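Uncharacterized protein (PDB 4XE7) is a bacterial actin-like ParM protein of the cytoskeleton, which probably polymerises into filaments that segregate plasmid DNA, as its relatives do. Local coordinates at residues M10-F15 and S25-K30; E34-P39 and A135-R140. All coordinates share one frame; numbering follows the deposited sequence.

Both contacts belong to the N-terminal part of an actin-like fold, where three consecutive strands, 13-17, 21-27 and 33-45, run antiparallel to their neighbours in one mixed sheet. Contact 1 pairs the first two as a beta hairpin; contact 2 then sets the third against helix 123-140, and the two follow in series along the chain. Their centres lie 9 Å apart, on the same side of the chain's centre. They meet directly: the backbone bond from Glu34 N to Phe26 O spans 2.7 Å, and Ala137 of helix 123-140 packs on both Leu11 and Phe26. One helix thus covers the same face of successive strands.

Contact 1: M10-F15 and S25-K30; sequences MLLGGF and SFLNEK
Leu12 and Leu27 meet across the open end of an antiparallel beta hairpin, whose strand axes (13-15 and 25-27) come within 4.6 Å. The backbone bonds illustrate how such a pairing is zipped. Gly14 and Ser25 form a hydrogen-bonded pair closed in both directions, Gly14 N to Ser25 O at 2.7 Å and Ser25 N to Gly14 O at 3.1 Å. Next comes the non-hydrogen-bonded pair Gly13-Phe26, drawn in to 4.0 Å between the CA atoms, and beyond it Leu27 N donates to Leu12 O at 3.1 Å. One step further the direct pairing gives way to a water, which accepts from Leu12 N and donates to Leu27 O.

The side chain of Phe26 can be followed outward. Its CB lies 3.4 Å from Leu12 O and also meets Leu11 CD1. CG stands between the backbone N and the carbonyl carbon (chi1 65°), which carries the ring away from the first strand; only its near side, CG and CD1, stays against Leu11 CD1, ring atom CD1 coming within 3.7 Å of that methyl obliquely. Farther out the ring runs on toward helix 123-140. On the other face of the sheet, Leu12 and Leu27 lie side by side and point the same way, Leu12 CD2 reaching Leu27 CD1 at 3.6 Å.

Gly13 brings no side chain, and the Phe15 ring lies over it, CZ nearest. Ser25 OG hydrogen-bonds to Ser35 OG and Ser404 OG. Gly13 O accepts from Asn411 ND2, while Leu11 and Phe15 make backbone bonds to Ser147 and Ser151. Toward helix 123-140, then, the face of Leu11 and Phe26 is joined by apolar contacts, whereas that of Leu12 and Ser25 meets helix 402-418 through both apolar and polar ones.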
loop_
_atom_site.group_PDB
_atom_site.type_symbol
_atom_site.label_atom_id
_atom_site.label_comp_id
_atom_site.label_asym_id
_atom_site.label_seq_id
_atom_site.Cartn_x
_atom_site.Cartn_y
_atom_site.Cartn_z
ATOM N N MET A 10 12.439 -19.769 6.435
ATOM C CA MET A 10 12.441 -18.868 5.296
ATOM C C MET A 10 11.224 -17.960 5.321
ATOM O O MET A 10 10.192 -18.294 5.918
ATOM C CB MET A 10 12.478 -19.660 3.983
ATOM C CG MET A 10 11.153 -20.368 3.667
ATOM S SD MET A 10 10.038 -19.363 2.647
ATOM C CE MET A 10 11.142 -19.065 1.242
ATOM N N LEU A 11 11.371 -16.809 4.674
ATOM C CA LEU A 11 10.289 -15.866 4.473
ATOM C C LEU A 11 10.176 -15.636 2.973
ATOM O O LEU A 11 11.170 -15.321 2.307
ATOM C CB LEU A 11 10.550 -14.548 5.214
ATOM C CG LEU A 11 9.594 -13.383 4.928
ATOM C CD1 LEU A 11 8.167 -13.637 5.483
ATOM C CD2 LEU A 11 10.174 -12.075 5.464
ATOM N N LEU A 12 8.977 -15.820 2.437
ATOM C CA LEU A 12 8.744 -15.534 1.030
ATOM C C LEU A 12 7.963 -14.225 0.907
ATOM O O LEU A 12 6.773 -14.195 1.186
ATOM C CB LEU A 12 7.989 -16.679 0.360
ATOM C CG LEU A 12 7.927 -16.549 -1.163
ATOM C CD1 LEU A 12 9.282 -16.922 -1.796
ATOM C CD2 LEU A 12 6.785 -17.362 -1.762
ATOM N N GLY A 13 8.639 -13.146 0.507
ATOM C CA GLY A 13 7.994 -11.852 0.392
ATOM C C GLY A 13 8.221 -11.111 -0.915
ATOM O O GLY A 13 9.005 -11.539 -1.783
ATOM N N GLY A 14 7.506 -10.000 -1.059
ATOM C CA GLY A 14 7.695 -9.073 -2.160
ATOM C C GLY A 14 7.957 -7.740 -1.498
ATOM O O GLY A 14 7.249 -7.366 -0.567
ATOM N N PHE A 15 8.974 -7.024 -1.957
ATOM C CA PHE A 15 9.431 -5.851 -1.228
ATOM C C PHE A 15 9.392 -4.626 -2.117
ATOM O O PHE A 15 10.145 -4.503 -3.086
ATOM C CB PHE A 15 10.831 -6.096 -0.664
ATOM C CG PHE A 15 10.926 -7.372 0.116
ATOM C CD1 PHE A 15 11.341 -8.548 -0.501
ATOM C CD2 PHE A 15 10.543 -7.413 1.448
ATOM C CE1 PHE A 15 11.402 -9.735 0.203
ATOM C CE2 PHE A 15 10.597 -8.607 2.169
ATOM C CZ PHE A 15 11.027 -9.769 1.541
ATOM N N SER A 25 4.581 -7.558 1.020
ATOM C CA SER A 25 3.577 -8.603 0.955
ATOM C C SER A 25 4.277 -9.947 1.151
ATOM O O SER A 25 5.282 -10.215 0.500
ATOM C CB SER A 25 2.826 -8.568 -0.381
ATOM O OG SER A 25 1.956 -7.452 -0.446
ATOM N N PHE A 26 3.778 -10.792 2.046
ATOM C CA PHE A 26 4.439 -12.083 2.243
ATOM C C PHE A 26 3.426 -13.185 2.455
ATOM O O PHE A 26 2.240 -12.924 2.661
ATOM C CB PHE A 26 5.415 -12.028 3.428
ATOM C CG PHE A 26 4.749 -11.800 4.759
ATOM C CD1 PHE A 26 4.527 -12.854 5.635
ATOM C CD2 PHE A 26 4.340 -10.530 5.131
ATOM C CE1 PHE A 26 3.910 -12.648 6.875
ATOM C CE2 PHE A 26 3.715 -10.319 6.366
ATOM C CZ PHE A 26 3.508 -11.378 7.231
ATOM N N LEU A 27 3.883 -14.428 2.396
ATOM C CA LEU A 27 2.991 -15.543 2.677
ATOM C C LEU A 27 3.090 -15.898 4.153
ATOM O O LEU A 27 4.175 -16.148 4.680
ATOM C CB LEU A 27 3.317 -16.741 1.792
ATOM C CG LEU A 27 3.053 -16.469 0.304
ATOM C CD1 LEU A 27 3.447 -17.668 -0.562
ATOM C CD2 LEU A 27 1.563 -16.105 0.084
ATOM N N ASN A 28 1.950 -15.882 4.836
ATOM C CA ASN A 28 1.970 -16.128 6.263
ATOM C C ASN A 28 1.863 -17.631 6.503
ATOM O O ASN A 28 2.067 -18.428 5.578
ATOM C CB ASN A 28 0.862 -15.338 6.974
ATOM C CG ASN A 28 -0.543 -15.693 6.478
ATOM O OD1 ASN A 28 -0.768 -16.757 5.892
ATOM N ND2 ASN A 28 -1.499 -14.798 6.736
ATOM N N GLU A 29 1.558 -18.048 7.726
ATOM C CA GLU A 29 1.578 -19.487 7.987
ATOM C C GLU A 29 0.387 -20.238 7.375
ATOM O O GLU A 29 0.462 -21.437 7.133
ATOM C CB GLU A 29 1.672 -19.741 9.485
ATOM C CG GLU A 29 3.039 -19.351 10.026
ATOM C CD GLU A 29 3.119 -19.461 11.523
ATOM O OE1 GLU A 29 2.500 -18.616 12.210
ATOM O OE2 GLU A 29 3.796 -20.395 12.004
ATOM N N LYS A 30 -0.706 -19.547 7.082
ATOM C CA LYS A 30 -1.806 -20.229 6.401
ATOM C C LYS A 30 -1.607 -20.177 4.879
ATOM O O LYS A 30 -2.468 -20.592 4.119
ATOM C CB LYS A 30 -3.146 -19.624 6.814
ATOM C CG LYS A 30 -3.273 -19.462 8.324
ATOM C CD LYS A 30 -4.623 -19.857 8.885
ATOM C CE LYS A 30 -5.493 -18.647 9.148
ATOM N NZ LYS A 30 -5.791 -17.932 7.880
HETATM O O HOH W 1 6.922 -16.815 3.976
#

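Contact 2: E34-P39 and A135-R140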
loop_
_atom_site.group_PDB
_atom_site.type_symbol
_atom_site.label_atom_id
_atom_site.label_comp_id
_atom_site.label_asym_id
_atom_site.label_seq_id
_atom_site.Cartn_x
_atom_site.Cartn_y
_atom_site.Cartn_z
ATOM N N GLU A 34 -0.122 -11.679 3.184
ATOM C CA GLU A 34 -0.271 -10.712 4.268
ATOM C C GLU A 34 0.575 -9.466 3.958
ATOM O O GLU A 34 1.718 -9.579 3.525
ATOM C CB GLU A 34 0.145 -11.355 5.599
ATOM C CG GLU A 34 -0.179 -10.547 6.828
ATOM C CD GLU A 34 -0.185 -11.394 8.098
ATOM O OE1 GLU A 34 -0.725 -12.518 8.058
ATOM O OE2 GLU A 34 0.375 -10.951 9.124
ATOM N N SER A 35 0.009 -8.282 4.155
ATOM C CA SER A 35 0.692 -7.040 3.784
ATOM C C SER A 35 0.593 -5.972 4.849
ATOM O O SER A 35 -0.435 -5.855 5.549
ATOM C CB SER A 35 0.122 -6.470 2.485
ATOM O OG SER A 35 0.289 -7.376 1.417
ATOM N N PHE A 36 1.667 -5.194 4.967
ATOM C CA PHE A 36 1.642 -3.955 5.737
ATOM C C PHE A 36 2.643 -2.954 5.159
ATOM O O PHE A 36 3.455 -3.288 4.282
ATOM C CB PHE A 36 1.921 -4.213 7.219
ATOM C CG PHE A 36 3.261 -4.846 7.499
ATOM C CD1 PHE A 36 3.381 -6.226 7.604
ATOM C CD2 PHE A 36 4.397 -4.059 7.672
ATOM C CE1 PHE A 36 4.611 -6.814 7.867
ATOM C CE2 PHE A 36 5.635 -4.638 7.957
ATOM C CZ PHE A 36 5.737 -6.023 8.036
ATOM N N ALA A 37 2.562 -1.724 5.648
ATOM C CA ALA A 37 3.416 -0.638 5.201
ATOM C C ALA A 37 4.120 0.002 6.392
ATOM O O ALA A 37 3.512 0.234 7.436
ATOM C CB ALA A 37 2.611 0.397 4.468
ATOM N N ILE A 38 5.400 0.295 6.228
ATOM C CA ILE A 38 6.133 1.049 7.236
ATOM C C ILE A 38 6.541 2.379 6.624
ATOM O O ILE A 38 7.251 2.405 5.622
ATOM C CB ILE A 38 7.373 0.281 7.734
ATOM C CG1 ILE A 38 6.949 -1.063 8.340
ATOM C CG2 ILE A 38 8.127 1.101 8.779
ATOM C CD1 ILE A 38 8.105 -1.896 8.944
ATOM N N PRO A 39 6.084 3.496 7.213
ATOM C CA PRO A 39 6.470 4.781 6.622
ATOM C C PRO A 39 7.996 4.967 6.643
ATOM O O PRO A 39 8.704 4.547 7.581
ATOM C CB PRO A 39 5.767 5.817 7.511
ATOM C CG PRO A 39 4.716 5.046 8.279
ATOM C CD PRO A 39 5.249 3.656 8.419
ATOM N N ALA A 135 11.857 -8.190 9.299
ATOM C CA ALA A 135 11.922 -8.689 10.678
ATOM C C ALA A 135 10.552 -8.829 11.302
ATOM O O ALA A 135 10.301 -9.780 12.045
ATOM C CB ALA A 135 12.793 -7.769 11.558
ATOM N N VAL A 136 9.676 -7.871 11.028
ATOM C CA VAL A 136 8.314 -7.942 11.559
ATOM C C VAL A 136 7.551 -9.141 10.979
ATOM O O VAL A 136 6.881 -9.870 11.713
ATOM C CB VAL A 136 7.519 -6.639 11.289
ATOM C CG1 VAL A 136 6.059 -6.779 11.784
ATOM C CG2 VAL A 136 8.196 -5.458 11.986
ATOM N N ALA A 137 7.661 -9.358 9.674
ATOM C CA ALA A 137 7.015 -10.521 9.055
ATOM C C ALA A 137 7.581 -11.820 9.600
ATOM O O ALA A 137 6.844 -12.802 9.801
ATOM C CB ALA A 137 7.173 -10.490 7.557
ATOM N N ALA A 138 8.895 -11.839 9.815
ATOM C CA ALA A 138 9.524 -13.049 10.320
ATOM C C ALA A 138 9.022 -13.315 11.744
ATOM O O ALA A 138 8.703 -14.458 12.099
ATOM C CB ALA A 138 11.039 -12.936 10.270
ATOM N N ALA A 139 8.920 -12.249 12.538
ATOM C CA ALA A 139 8.343 -12.327 13.875
ATOM C C ALA A 139 6.898 -12.841 13.823
ATOM O O ALA A 139 6.539 -13.723 14.594
ATOM C CB ALA A 139 8.397 -10.968 14.562
ATOM N N ARG A 140 6.089 -12.305 12.901
ATOM C CA ARG A 140 4.686 -12.705 12.765
ATOM C C ARG A 140 4.502 -14.189 12.482
ATOM O O ARG A 140 3.529 -14.790 12.907
ATOM C CB ARG A 140 4.008 -11.909 11.652
ATOM C CG ARG A 140 3.768 -10.460 11.996
ATOM C CD ARG A 140 2.980 -9.766 10.898
ATOM N NE ARG A 140 2.686 -8.396 11.284
ATOM C CZ ARG A 140 1.829 -7.619 10.647
ATOM N NH1 ARG A 140 1.201 -8.085 9.574
ATOM N NH2 ARG A 140 1.618 -6.376 11.072
HETATM O O HOH W 2 -0.877 -6.751 7.993
#
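Phe36 and Val136 meet where helix 123-140 packs on the sheet of an actin-like domain, the helix segment crossing strand 34-39 at 143° with 10.5 Å between their axes. The example shows how an apolar layer can be finished by an ion pair at its margin.

Apolar packing comes first. The ring of Phe36 projects toward the helix. Its leading atom, CZ, lies 3.8 Å from Val136 CB and equally near CG1, approaching obliquely, while CE1 brushes Ala137 CB more loosely. Ile38 CG1 lies in the plane of the ring at its edge.

Charged and aromatic contacts converge on Arg140, whose chain is extended from CG to NE and slides past Phe36 in the opposite direction. Phe36 CD1 lies over one face of the guanidinium, offset toward its rim, but the two planes are turned 46° apart, so this is no parallel stack. The salt bridge to Glu34 runs from NH1 to OE2 at 3.0 Å, uses the anti lone pair of that oxygen and is bent to 140° at the hydrogen. Glu34 OE1 is held by Asn28, and Arg140 NH2 has salt bridges to Asp67 and Asp69; this acidic surrounding would be expected to favour the charged arginine.

Water supplies the remaining link. One molecule, in the guanidinium plane at its edge, accepts from Arg140 NH1 at 2.9 Å and donates to Ser35 O at 2.6 Å.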